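Local coordinates for protein D,D-dipeptidase/D,D-carboxypeptidase (Enterococcus faecalis, PDB 4MUQ) that is a zinc-dependent D,D-dipeptidase of vancomycin resistance, probably also acting as a D,D-carboxypeptidase, and here holds phosphinate analogues of D-Ala-D-Ala, at residues A[53-56]-A[57-61]; A[83-86]-A[87-90]; A[151-154]-A[155-158]; A[192-195]-A[196-199]. One frame throughout, in Å; residues are numbered along the deposited sequence. Where two conformers were deposited one is given.

Contact 1: A[53-56]-A[57-61]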
loop_
_atom_site.group_PDB
_atom_site.type_symbol
_atom_site.label_atom_id
_atom_site.label_comp_id
_atom_site.label_asym_id
_atom_site.label_seq_id
_atom_site.Cartn_x
_atom_site.Cartn_y
_atom_site.Cartn_z
ATOM N N ASN A 53 9.445 -7.667 5.676
ATOM C CA ASN A 53 9.436 -9.120 5.709
ATOM C C ASN A 53 8.753 -9.719 4.485
ATOM O O ASN A 53 9.239 -10.698 3.919
ATOM C CB ASN A 53 8.824 -9.629 7.013
ATOM C CG ASN A 53 9.704 -9.331 8.212
ATOM O OD1 ASN A 53 10.908 -9.105 8.066
ATOM N ND2 ASN A 53 9.111 -9.324 9.403
ATOM N N VAL A 54 7.645 -9.116 4.059
ATOM C CA VAL A 54 6.932 -9.605 2.890
ATOM C C VAL A 54 7.777 -9.449 1.625
ATOM O O VAL A 54 7.823 -10.346 0.774
ATOM C CB VAL A 54 5.576 -8.881 2.746
ATOM C CG1 VAL A 54 4.988 -9.100 1.368
ATOM C CG2 VAL A 54 4.609 -9.364 3.820
ATOM N N LEU A 55 8.470 -8.316 1.518
ATOM C CA LEU A 55 9.324 -8.065 0.368
ATOM C C LEU A 55 10.374 -9.166 0.270
ATOM O O LEU A 55 10.609 -9.708 -0.807
ATOM C CB LEU A 55 10.002 -6.700 0.498
ATOM C CG LEU A 55 10.571 -6.129 -0.796
ATOM C CD1 LEU A 55 9.441 -5.858 -1.783
ATOM C CD2 LEU A 55 11.370 -4.862 -0.508
ATOM N N GLN A 56 10.993 -9.519 1.395
ATOM C CA GLN A 56 11.967 -10.602 1.396
ATOM C C GLN A 56 11.356 -11.922 0.930
ATOM O O GLN A 56 11.992 -12.670 0.182
ATOM C CB GLN A 56 12.614 -10.770 2.777
ATOM C CG GLN A 56 13.546 -9.627 3.164
ATOM C CD GLN A 56 14.740 -9.505 2.231
ATOM O OE1 GLN A 56 15.221 -10.502 1.682
ATOM N NE2 GLN A 56 15.222 -8.283 2.048
ATOM N N LEU A 57 10.131 -12.217 1.365
ATOM C CA LEU A 57 9.449 -13.429 0.917
ATOM C C LEU A 57 9.268 -13.451 -0.606
ATOM O O LEU A 57 9.455 -14.489 -1.241
ATOM C CB LEU A 57 8.088 -13.581 1.611
ATOM C CG LEU A 57 8.076 -13.889 3.108
ATOM C CD1 LEU A 57 6.649 -13.889 3.629
ATOM C CD2 LEU A 57 8.733 -15.230 3.396
ATOM N N ILE A 58 8.907 -12.315 -1.195
ATOM C CA ILE A 58 8.718 -12.276 -2.643
ATOM C C ILE A 58 10.045 -12.470 -3.374
ATOM O O ILE A 58 10.115 -13.231 -4.338
ATOM C CB ILE A 58 8.050 -10.970 -3.116
ATOM C CG1 ILE A 58 6.706 -10.758 -2.421
ATOM C CG2 ILE A 58 7.812 -11.021 -4.607
ATOM C CD1 ILE A 58 6.144 -9.356 -2.605
ATOM N N PHE A 59 11.084 -11.775 -2.910
ATOM C CA PHE A 59 12.421 -11.900 -3.493
ATOM C C PHE A 59 12.896 -13.350 -3.414
ATOM O O PHE A 59 13.490 -13.870 -4.369
ATOM C CB PHE A 59 13.416 -10.972 -2.787
ATOM C CG PHE A 59 13.215 -9.517 -3.077
ATOM C CD1 PHE A 59 12.531 -9.100 -4.213
ATOM C CD2 PHE A 59 13.697 -8.557 -2.196
ATOM C CE1 PHE A 59 12.345 -7.746 -4.468
ATOM C CE2 PHE A 59 13.514 -7.207 -2.443
ATOM C CZ PHE A 59 12.833 -6.803 -3.580
ATOM N N GLU A 60 12.617 -14.014 -2.292
ATOM C CA GLU A 60 12.938 -15.434 -2.140
ATOM C C GLU A 60 12.186 -16.271 -3.165
ATOM O O GLU A 60 12.760 -17.148 -3.812
ATOM C CB GLU A 60 12.570 -15.945 -0.741
ATOM C CG GLU A 60 13.415 -15.390 0.403
ATOM C CD GLU A 60 12.763 -15.599 1.766
ATOM O OE1 GLU A 60 12.046 -16.610 1.938
ATOM O OE2 GLU A 60 12.961 -14.748 2.661
ATOM N N LYS A 61 10.893 -15.995 -3.298
ATOM C CA LYS A 61 10.012 -16.815 -4.124
ATOM C C LYS A 61 10.414 -16.786 -5.599
ATOM O O LYS A 61 10.372 -17.816 -6.279
ATOM C CB LYS A 61 8.559 -16.358 -3.942
ATOM C CG LYS A 61 7.555 -16.944 -4.935
ATOM C CD LYS A 61 7.373 -18.449 -4.775
ATOM C CE LYS A 61 6.013 -18.894 -5.309
ATOM N NZ LYS A 61 5.607 -18.139 -6.534
HETATM O O HOH W 1 15.305 -13.580 2.484
#

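Contact 2: A[83-86]-A[87-90]. With PE3 (3,6,9,12,15,18,21,24,27,30,33,36,39-tridecaoxahentetracontane-1,41-diol), chain J.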
loop_
_atom_site.group_PDB
_atom_site.type_symbol
_atom_site.label_atom_id
_atom_site.label_comp_id
_atom_site.label_asym_id
_atom_site.label_seq_id
_atom_site.Cartn_x
_atom_site.Cartn_y
_atom_site.Cartn_z
ATOM N N ILE A 83 12.275 16.438 -2.818
ATOM C CA ILE A 83 12.127 15.787 -4.118
ATOM C C ILE A 83 11.194 16.612 -4.991
ATOM O O ILE A 83 11.498 16.869 -6.158
ATOM C CB ILE A 83 11.610 14.344 -3.996
ATOM C CG1 ILE A 83 12.682 13.457 -3.368
ATOM C CG2 ILE A 83 11.168 13.791 -5.362
ATOM C CD1 ILE A 83 12.125 12.133 -2.868
ATOM N N TYR A 84 10.074 17.046 -4.423
ATOM C CA TYR A 84 9.088 17.816 -5.177
ATOM C C TYR A 84 9.706 19.125 -5.679
ATOM O O TYR A 84 9.640 19.442 -6.872
ATOM C CB TYR A 84 7.837 18.067 -4.322
ATOM C CG TYR A 84 6.669 18.605 -5.108
ATOM C CD1 TYR A 84 5.682 17.753 -5.578
ATOM C CD2 TYR A 84 6.543 19.967 -5.374
ATOM C CE1 TYR A 84 4.601 18.233 -6.307
ATOM C CE2 TYR A 84 5.479 20.456 -6.117
ATOM C CZ TYR A 84 4.506 19.580 -6.563
ATOM O OH TYR A 84 3.445 20.075 -7.296
ATOM N N ASP A 85 10.314 19.882 -4.768
ATOM C CA ASP A 85 10.896 21.167 -5.148
ATOM C C ASP A 85 12.071 21.010 -6.107
ATOM O O ASP A 85 12.244 21.811 -7.018
ATOM C CB ASP A 85 11.293 21.979 -3.918
ATOM C CG ASP A 85 10.100 22.483 -3.155
ATOM O OD1 ASP A 85 9.033 22.691 -3.773
ATOM O OD2 ASP A 85 10.220 22.659 -1.925
ATOM N N GLY A 86 12.863 19.957 -5.919
ATOM C CA GLY A 86 13.964 19.692 -6.825
ATOM C C GLY A 86 13.471 19.357 -8.220
ATOM O O GLY A 86 14.068 19.772 -9.204
ATOM N N SER A 87 12.359 18.633 -8.292
ATOM C CA SER A 87 11.786 18.276 -9.577
ATOM C C SER A 87 11.173 19.495 -10.269
ATOM O O SER A 87 11.223 19.604 -11.490
ATOM C CB SER A 87 10.762 17.163 -9.386
ATOM O OG SER A 87 10.251 16.719 -10.636
ATOM N N LEU A 88 10.609 20.419 -9.493
ATOM C CA LEU A 88 10.130 21.662 -10.083
ATOM C C LEU A 88 11.261 22.329 -10.842
ATOM O O LEU A 88 11.085 22.790 -11.969
ATOM C CB LEU A 88 9.597 22.624 -9.015
ATOM C CG LEU A 88 8.264 22.228 -8.398
ATOM C CD1 LEU A 88 7.880 23.252 -7.334
ATOM C CD2 LEU A 88 7.165 22.091 -9.449
ATOM N N LYS A 89 12.442 22.378 -10.226
ATOM C CA LYS A 89 13.591 23.025 -10.837
ATOM C C LYS A 89 14.171 22.238 -12.003
ATOM O O LYS A 89 14.486 22.815 -13.049
ATOM C CB LYS A 89 14.672 23.263 -9.786
ATOM C CG LYS A 89 15.849 24.041 -10.315
ATOM C CD LYS A 89 16.909 24.244 -9.260
ATOM C CE LYS A 89 18.071 25.035 -9.840
ATOM N NZ LYS A 89 17.680 26.404 -10.268
ATOM N N ASP A 90 14.321 20.927 -11.824
ATOM C CA ASP A 90 14.980 20.113 -12.863
ATOM C C ASP A 90 14.063 19.778 -14.028
ATOM O O ASP A 90 14.466 19.834 -15.193
ATOM C CB ASP A 90 15.489 18.798 -12.268
ATOM C CG ASP A 90 16.594 18.997 -11.253
ATOM O OD1 ASP A 90 17.350 19.978 -11.382
ATOM O OD2 ASP A 90 16.679 18.138 -10.345
HETATM O O40 PE3 J . 6.001 22.399 -16.454
HETATM C C39 PE3 J . 6.116 22.455 -17.880
HETATM C C38 PE3 J . 7.023 23.561 -18.426
HETATM O O37 PE3 J . 8.428 23.577 -18.057
HETATM C C36 PE3 J . 9.101 22.360 -18.423
HETATM C C35 PE3 J . 10.633 22.294 -18.253
HETATM O O34 PE3 J . 11.343 22.478 -17.002
HETATM C C33 PE3 J . 11.240 23.799 -16.464
HETATM C C32 PE3 J . 12.057 23.787 -15.187
HETATM O O31 PE3 J . 13.399 23.439 -15.562
#

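Contact 3: A[151-154]-A[155-158]. With LY0 ((2R)-3-[(R)-[(1R)-1-aminoethyl](hydroxy)phosphoryl]-2-methylpropanoic acid), chain C; 2D8 ((2R)-3-[(R)-[(1S)-1-aminoethyl](hydroxy)phosphoryl]-2-methylpropanoic acid), chain D.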
loop_
_atom_site.group_PDB
_atom_site.type_symbol
_atom_site.label_atom_id
_atom_site.label_comp_id
_atom_site.label_asym_id
_atom_site.label_seq_id
_atom_site.Cartn_x
_atom_site.Cartn_y
_atom_site.Cartn_z
ATOM N N ARG A 151 0.923 0.398 -7.966
ATOM C CA ARG A 151 0.021 1.459 -7.540
ATOM C C ARG A 151 -0.570 2.306 -8.657
ATOM O O ARG A 151 -1.760 2.672 -8.591
ATOM C CB ARG A 151 0.737 2.341 -6.521
ATOM C CG ARG A 151 -0.119 3.444 -5.908
ATOM C CD ARG A 151 -1.273 2.852 -5.123
ATOM N NE ARG A 151 -2.075 3.883 -4.462
ATOM C CZ ARG A 151 -3.096 4.523 -5.026
ATOM N NH1 ARG A 151 -3.435 4.281 -6.284
ATOM N NH2 ARG A 151 -3.767 5.422 -4.318
ATOM N N TYR A 152 0.242 2.615 -9.672
ATOM C CA TYR A 152 -0.096 3.639 -10.653
ATOM C C TYR A 152 -0.060 3.069 -12.056
ATOM O O TYR A 152 0.982 3.041 -12.721
ATOM C CB TYR A 152 0.874 4.829 -10.525
ATOM C CG TYR A 152 0.875 5.480 -9.158
ATOM C CD1 TYR A 152 -0.276 6.062 -8.632
ATOM C CD2 TYR A 152 2.029 5.522 -8.384
ATOM C CE1 TYR A 152 -0.284 6.642 -7.376
ATOM C CE2 TYR A 152 2.033 6.120 -7.125
ATOM C CZ TYR A 152 0.870 6.678 -6.624
ATOM O OH TYR A 152 0.846 7.263 -5.371
ATOM N N ALA A 153 -1.212 2.594 -12.511
ATOM C CA ALA A 153 -1.326 2.017 -13.842
ATOM C C ALA A 153 -1.664 3.068 -14.892
ATOM O O ALA A 153 -2.302 4.081 -14.590
ATOM C CB ALA A 153 -2.398 0.928 -13.834
ATOM N N ARG A 154 -1.264 2.824 -16.139
ATOM C CA ARG A 154 -1.588 3.739 -17.222
ATOM C C ARG A 154 -3.101 3.943 -17.368
ATOM O O ARG A 154 -3.565 5.065 -17.593
ATOM C CB ARG A 154 -0.972 3.258 -18.545
ATOM C CG ARG A 154 -1.206 4.199 -19.715
ATOM C CD ARG A 154 -0.517 3.693 -20.972
ATOM N NE ARG A 154 -0.914 2.318 -21.260
ATOM C CZ ARG A 154 -0.365 1.550 -22.192
ATOM N NH1 ARG A 154 0.616 2.016 -22.940
ATOM N NH2 ARG A 154 -0.803 0.306 -22.368
ATOM N N ASP A 155 -3.883 2.871 -17.240
ATOM C CA ASP A 155 -5.326 3.019 -17.458
ATOM C C ASP A 155 -6.097 3.668 -16.310
ATOM O O ASP A 155 -7.312 3.851 -16.413
ATOM C CB ASP A 155 -6.001 1.707 -17.887
ATOM C CG ASP A 155 -5.979 0.632 -16.813
ATOM O OD1 ASP A 155 -5.299 0.789 -15.786
ATOM O OD2 ASP A 155 -6.650 -0.407 -17.024
ATOM N N LYS A 156 -5.394 4.057 -15.248
ATOM C CA LYS A 156 -6.041 4.647 -14.080
ATOM C C LYS A 156 -5.533 6.049 -13.766
ATOM O O LYS A 156 -5.838 6.584 -12.702
ATOM C CB LYS A 156 -5.848 3.760 -12.850
ATOM C CG LYS A 156 -6.187 2.286 -13.052
ATOM C CD LYS A 156 -7.670 2.050 -13.181
ATOM C CE LYS A 156 -7.927 0.554 -13.373
ATOM N NZ LYS A 156 -9.362 0.243 -13.322
ATOM N N GLU A 157 -4.779 6.643 -14.687
ATOM C CA GLU A 157 -4.171 7.956 -14.447
ATOM C C GLU A 157 -5.162 9.037 -14.045
ATOM O O GLU A 157 -4.858 9.887 -13.205
ATOM C CB GLU A 157 -3.373 8.408 -15.671
ATOM C CG GLU A 157 -2.116 7.584 -15.898
ATOM C CD GLU A 157 -1.382 7.954 -17.166
ATOM O OE1 GLU A 157 -1.914 8.741 -17.982
ATOM O OE2 GLU A 157 -0.267 7.432 -17.360
ATOM N N GLU A 158 -6.353 9.004 -14.623
ATOM C CA GLU A 158 -7.339 10.042 -14.348
ATOM C C GLU A 158 -7.917 9.932 -12.943
ATOM O O GLU A 158 -8.353 10.930 -12.364
ATOM C CB GLU A 158 -8.442 10.040 -15.407
ATOM C CG GLU A 158 -7.913 10.331 -16.803
ATOM C CD GLU A 158 -6.931 11.491 -16.819
ATOM O OE1 GLU A 158 -7.286 12.585 -16.326
ATOM O OE2 GLU A 158 -5.796 11.307 -17.311
HETATM P P LY0 C . 7.438 8.135 -6.835
HETATM C C1 LY0 C . 9.030 10.223 -6.958
HETATM N N1 LY0 C . 8.594 9.171 -9.001
HETATM C C2 LY0 C . 8.880 8.884 -7.651
HETATM C C4 LY0 C . 5.974 9.187 -7.046
HETATM C C5 LY0 C . 4.918 8.990 -6.002
HETATM C C6 LY0 C . 5.286 9.755 -4.740
HETATM C C7 LY0 C . 3.587 9.442 -6.576
HETATM O O31 LY0 C . 7.728 8.029 -5.320
HETATM O O32 LY0 C . 7.247 6.670 -7.347
HETATM O O61 LY0 C . 4.927 9.272 -3.679
HETATM O O62 LY0 C . 5.880 10.815 -4.836
HETATM C C4 2D8 D . 5.964 9.182 -7.046
HETATM C C5 2D8 D . 4.914 8.988 -6.000
HETATM C C6 2D8 D . 5.286 9.755 -4.739
HETATM C C7 2D8 D . 3.585 9.442 -6.575
HETATM N N1 2D8 D . 9.917 8.059 -7.738
HETATM P P 2D8 D . 7.431 8.134 -6.838
HETATM C C1 2D8 D . 9.045 10.208 -6.985
HETATM C C2 2D8 D . 8.801 8.915 -7.737
HETATM O O31 2D8 D . 7.739 8.044 -5.326
HETATM O O32 2D8 D . 7.249 6.669 -7.349
HETATM O O61 2D8 D . 4.927 9.272 -3.678
HETATM O O62 2D8 D . 5.880 10.815 -4.836
#

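Contact 4: A[192-195]-A[196-199]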
loop_
_atom_site.group_PDB
_atom_site.type_symbol
_atom_site.label_atom_id
_atom_site.label_comp_id
_atom_site.label_asym_id
_atom_site.label_seq_id
_atom_site.Cartn_x
_atom_site.Cartn_y
_atom_site.Cartn_z
ATOM N N GLN A 192 -13.615 2.493 -2.702
ATOM C CA GLN A 192 -15.051 2.619 -2.939
ATOM C C GLN A 192 -15.773 1.264 -2.939
ATOM O O GLN A 192 -16.815 1.108 -2.316
ATOM C CB GLN A 192 -15.330 3.380 -4.242
ATOM C CG GLN A 192 -16.824 3.533 -4.570
ATOM C CD GLN A 192 -17.556 4.400 -3.563
ATOM O OE1 GLN A 192 -17.078 5.481 -3.190
ATOM N NE2 GLN A 192 -18.720 3.940 -3.120
ATOM N N PHE A 193 -15.178 0.289 -3.618
ATOM C CA PHE A 193 -15.780 -1.030 -3.799
ATOM C C PHE A 193 -16.171 -1.661 -2.471
ATOM O O PHE A 193 -17.292 -2.143 -2.305
ATOM C CB PHE A 193 -14.766 -1.924 -4.521
ATOM C CG PHE A 193 -15.135 -3.392 -4.554
ATOM C CD1 PHE A 193 -15.991 -3.889 -5.519
ATOM C CD2 PHE A 193 -14.537 -4.284 -3.668
ATOM C CE1 PHE A 193 -16.299 -5.242 -5.561
ATOM C CE2 PHE A 193 -14.830 -5.630 -3.709
ATOM C CZ PHE A 193 -15.711 -6.107 -4.653
ATOM N N ILE A 194 -15.241 -1.653 -1.521
ATOM C CA ILE A 194 -15.478 -2.360 -0.266
ATOM C C ILE A 194 -16.595 -1.734 0.587
ATOM O O ILE A 194 -17.195 -2.409 1.425
ATOM C CB ILE A 194 -14.173 -2.546 0.542
ATOM C CG1 ILE A 194 -14.311 -3.729 1.500
ATOM C CG2 ILE A 194 -13.801 -1.270 1.265
ATOM C CD1 ILE A 194 -14.475 -5.058 0.790
ATOM N N LYS A 195 -16.905 -0.462 0.353
ATOM C CA LYS A 195 -17.983 0.181 1.103
ATOM C C LYS A 195 -19.357 -0.409 0.774
ATOM O O LYS A 195 -20.323 -0.154 1.478
ATOM C CB LYS A 195 -17.949 1.706 0.910
ATOM C CG LYS A 195 -16.687 2.360 1.495
ATOM C CD LYS A 195 -16.558 3.834 1.146
ATOM C CE LYS A 195 -17.625 4.666 1.809
ATOM N NZ LYS A 195 -17.420 6.116 1.546
ATOM N N ALA A 196 -19.430 -1.227 -0.274
ATOM C CA ALA A 196 -20.666 -1.921 -0.630
ATOM C C ALA A 196 -20.905 -3.136 0.254
ATOM O O ALA A 196 -21.989 -3.723 0.224
ATOM C CB ALA A 196 -20.635 -2.337 -2.091
ATOM N N TYR A 197 -19.890 -3.524 1.017
ATOM C CA TYR A 197 -19.969 -4.702 1.877
ATOM C C TYR A 197 -19.902 -4.327 3.356
ATOM O O TYR A 197 -18.822 -4.150 3.913
ATOM C CB TYR A 197 -18.849 -5.686 1.530
ATOM C CG TYR A 197 -18.957 -6.242 0.131
ATOM C CD1 TYR A 197 -19.731 -7.365 -0.133
ATOM C CD2 TYR A 197 -18.303 -5.636 -0.930
ATOM C CE1 TYR A 197 -19.843 -7.870 -1.411
ATOM C CE2 TYR A 197 -18.420 -6.132 -2.212
ATOM C CZ TYR A 197 -19.180 -7.255 -2.443
ATOM O OH TYR A 197 -19.288 -7.750 -3.721
ATOM N N LEU A 198 -21.061 -4.205 3.990
ATOM C CA LEU A 198 -21.126 -3.868 5.410
ATOM C C LEU A 198 -21.137 -5.144 6.242
ATOM O O LEU A 198 -21.078 -6.240 5.693
ATOM C CB LEU A 198 -22.370 -3.037 5.692
ATOM C CG LEU A 198 -22.518 -1.868 4.722
ATOM C CD1 LEU A 198 -23.824 -1.145 4.961
ATOM C CD2 LEU A 198 -21.350 -0.921 4.886
ATOM N N GLU A 199 -21.209 -5.013 7.562
ATOM C CA GLU A 199 -21.104 -6.190 8.423
ATOM C C GLU A 199 -22.196 -7.221 8.161
ATOM O O GLU A 199 -21.989 -8.424 8.342
ATOM C CB GLU A 199 -21.102 -5.796 9.894
ATOM C CG GLU A 199 -20.824 -6.960 10.823
ATOM C CD GLU A 199 -20.875 -6.557 12.273
ATOM O OE1 GLU A 199 -20.928 -5.338 12.538
ATOM O OE2 GLU A 199 -20.861 -7.455 13.141
#

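Contact 1: A[53-56]-A[57-61]
Leu55 and Phe59 meet one turn apart on the alpha-helix 49-62, within the Hedgehog/DD-peptidase fold, and theirs is the main apolar contact between residues 53-56 and 57-61. The ring comes up against the branch point of the leucine: Leu55 CG lies 3.5 Å from Phe59 CE2, and both methyls, CD1 and CD2, reach the CZ end. A chi1 of -162° places Leu55 CG beside its own carbonyl carbon, against the CE2-CZ side of the ring. The carbonyl oxygen Leu55 O sits over one ring face, toward the rim. Val54 and Ile58 make a looser pair on another side, Val54 CG1 to Ile58 CD1 at 4.1 Å, and both side chains continue onto Tyr146 and Phe148, while Leu55 and Ile58 pack on Phe139 of helix 134-142.

The backbone bonds are the regular i to i+4 set, from Leu57 N to Asn53 O through Glu60 N to Gln56 O; the one from Phe59 N to Leu55 O is the straightest, at 172°.

The polar pair is Gln56 and Glu60. The amide nitrogen of Gln56 is turned away to Asp39 and the carbonyl of Ala38, which fixes the rotation of the amide and leaves OE1 to accept from water. That water bridges the two side chains, donating to Gln56 OE1 at 3.2 Å and to Glu60 OE2 at 2.6 Å.

Contact 2: A[83-86]-A[87-90]
Four successive i to i+4 hydrogen bonds carry the alpha-helix across residues 83-90, from Ser87 N to Ile83 O at 2.9 Å through to Asp90 N to Gly86 O, with Lys89 N to Asp85 O the longest at 3.3 Å.

Among the side chains, Leu88 does most of the touching. Its CD1 methyl touches two residues of the preceding turn, 3.9 Å from Tyr84 CE2 and 3.8 Å from Asp85 OD1. It approaches the tyrosine ring obliquely, while the leucine and the aspartate run side by side and point the same way. On the tyrosine it is the CD2-CE2 side of the ring that meets CG and CD1 of Leu88. Ser87 keeps its CB against the carbonyl of Ile83, CB to O 3.3 Å, and sends OG to Thr96 and Asn91, so this buried hydroxyl has two partners. Gly86 O is bonded by Asp90 N; the Asp90 carboxylate merely lies alongside, with OD2 3.3 Å from Gly86 O, two acceptors near each other. Near the end of the helix a polyethylene glycol molecule passes by, its O31 lying 2.8 Å from Lys89 O; the glycol is hydrogen-bonded to the backbone N of Asp94.

Helix 93-99 packs against this helix: Tyr84 rests on Thr96 and Arg97, Ser87 on Phe95 and Leu88 on Thr96. Ile83, by contrast, touches Arg75 and Phe125 in loops, and its side chain comes about 4 Å from the bound phosphinates, so helix 77-91 runs from the edge of the ligand pocket out to the surface.

Contact 3: A[151-154]-A[155-158]
Ala153 and Lys156 close a 3-10 turn of type I shape that leads from strand 148-150 into helix 157-160, with Lys156 at the N-cap position. The tight part is the turn itself. Lys156 N donates to Ala153 O at 3.2 Å, the N-H well aimed (160°) although the donor stands above the carbonyl plane, away from a lone pair. The methyl of Ala153 points into the turn and is met by two side chains, Asp155 OD1 at 3.5 Å and Lys156 CG at 4.1 Å. Asp155 manages this with CG set between its backbone N and carbonyl carbon (chi1 66°), which folds the carboxylate back toward the alanine. Glu157 lays its CG against the carbonyl of Arg154, CG to O 3.4 Å. Both flanking side chains are tied to the rest of the chain: Glu157 OE2 accepts from the backbone N of His164, and Lys156 NZ forms a salt bridge with Glu189 and a bond to the carbonyl of Gly184.

The loose side is that of the exposed Arg154 and Asp155. Arg154 NE stays 6.5 Å from Glu157 OE2 and forms no salt bridge with it; the carboxylate lies near CA and CG of Arg154. A glycerol, probably from the crystallisation liquor, is hydrogen-bonded to the backbone N of Asp155.

Just before the turn the chain lines the active site. Tyr152 belongs to the pocket of the phosphinate analogues, and its ring meets that of the zinc ligand His168. CG of Arg151 covers the centre of one face of the Tyr152 ring, and Tyr152 OH lies 3.7 Å from the methyl C7 of either analogue.

Contact 4: A[192-195]-A[196-199]
Tyr197 reaches back to Phe193 and Ile194, near the C-terminal part of helix 187-194, from the loop before strand 203-205. Starting at its CB, the first neighbour is the carbonyl oxygen of Ile194, CB to O 3.7 Å. With CG anti to the carbonyl carbon (chi1 -64°), the ring is laid along Phe193 and Ile194. CD2 then passes 3.9 Å from Phe193 O and 4.2 Å from the methyl CD1 of Ile194. CE2 goes furthest into the contact: it stands over one face of the Phe193 ring, 3.6 Å from Phe193 CZ. At the tip, Tyr197 OH is still only 4.0 Å from Phe193 CZ. The two rings are inclined at 54°, with centroids 5.4 Å apart.

The backbone beneath is held by two bonds, Ala196 N to Phe193 O at 3.1 Å and Tyr197 N to Ile194 O at 2.9 Å. In both the donor sits above the carbonyl plane. Leu198 adds a lighter touch, its CD2 methyl lying beside Lys195 O.

Neighbouring residues extend the aromatic group, for Phe193 also meets the ring of Phe185 and Tyr197 is edge-to-face with Tyr203. Lys195 NZ forms a salt bridge with Asp243. The arrangement is that of a type I beta turn, Ile194 to Tyr197, following the helix and carrying the chain toward the C-terminal antiparallel sheet.

All four contacts are local, and they follow one another along the chain without touching. Contacts 1 and 2 each lie inside a single alpha-helix with regular i to i+4 bonding, whereas contacts 3 and 4 are turns, one entering helix 157-160 and the other following helix 187-194. Contact 1 is partly buried and pairs apolar side chains with a water-bridged polar edge; the others lie at the surface. Contacts 2 and 3 flank the ligand pocket through Ile83 and Tyr152, the nearest atoms of the two contacts about 12 Å apart. Contact 4, away from the annotated sites, relies on aromatic packing where contact 3 rests on one backbone bond, its charged side chains pairing outside the two segments.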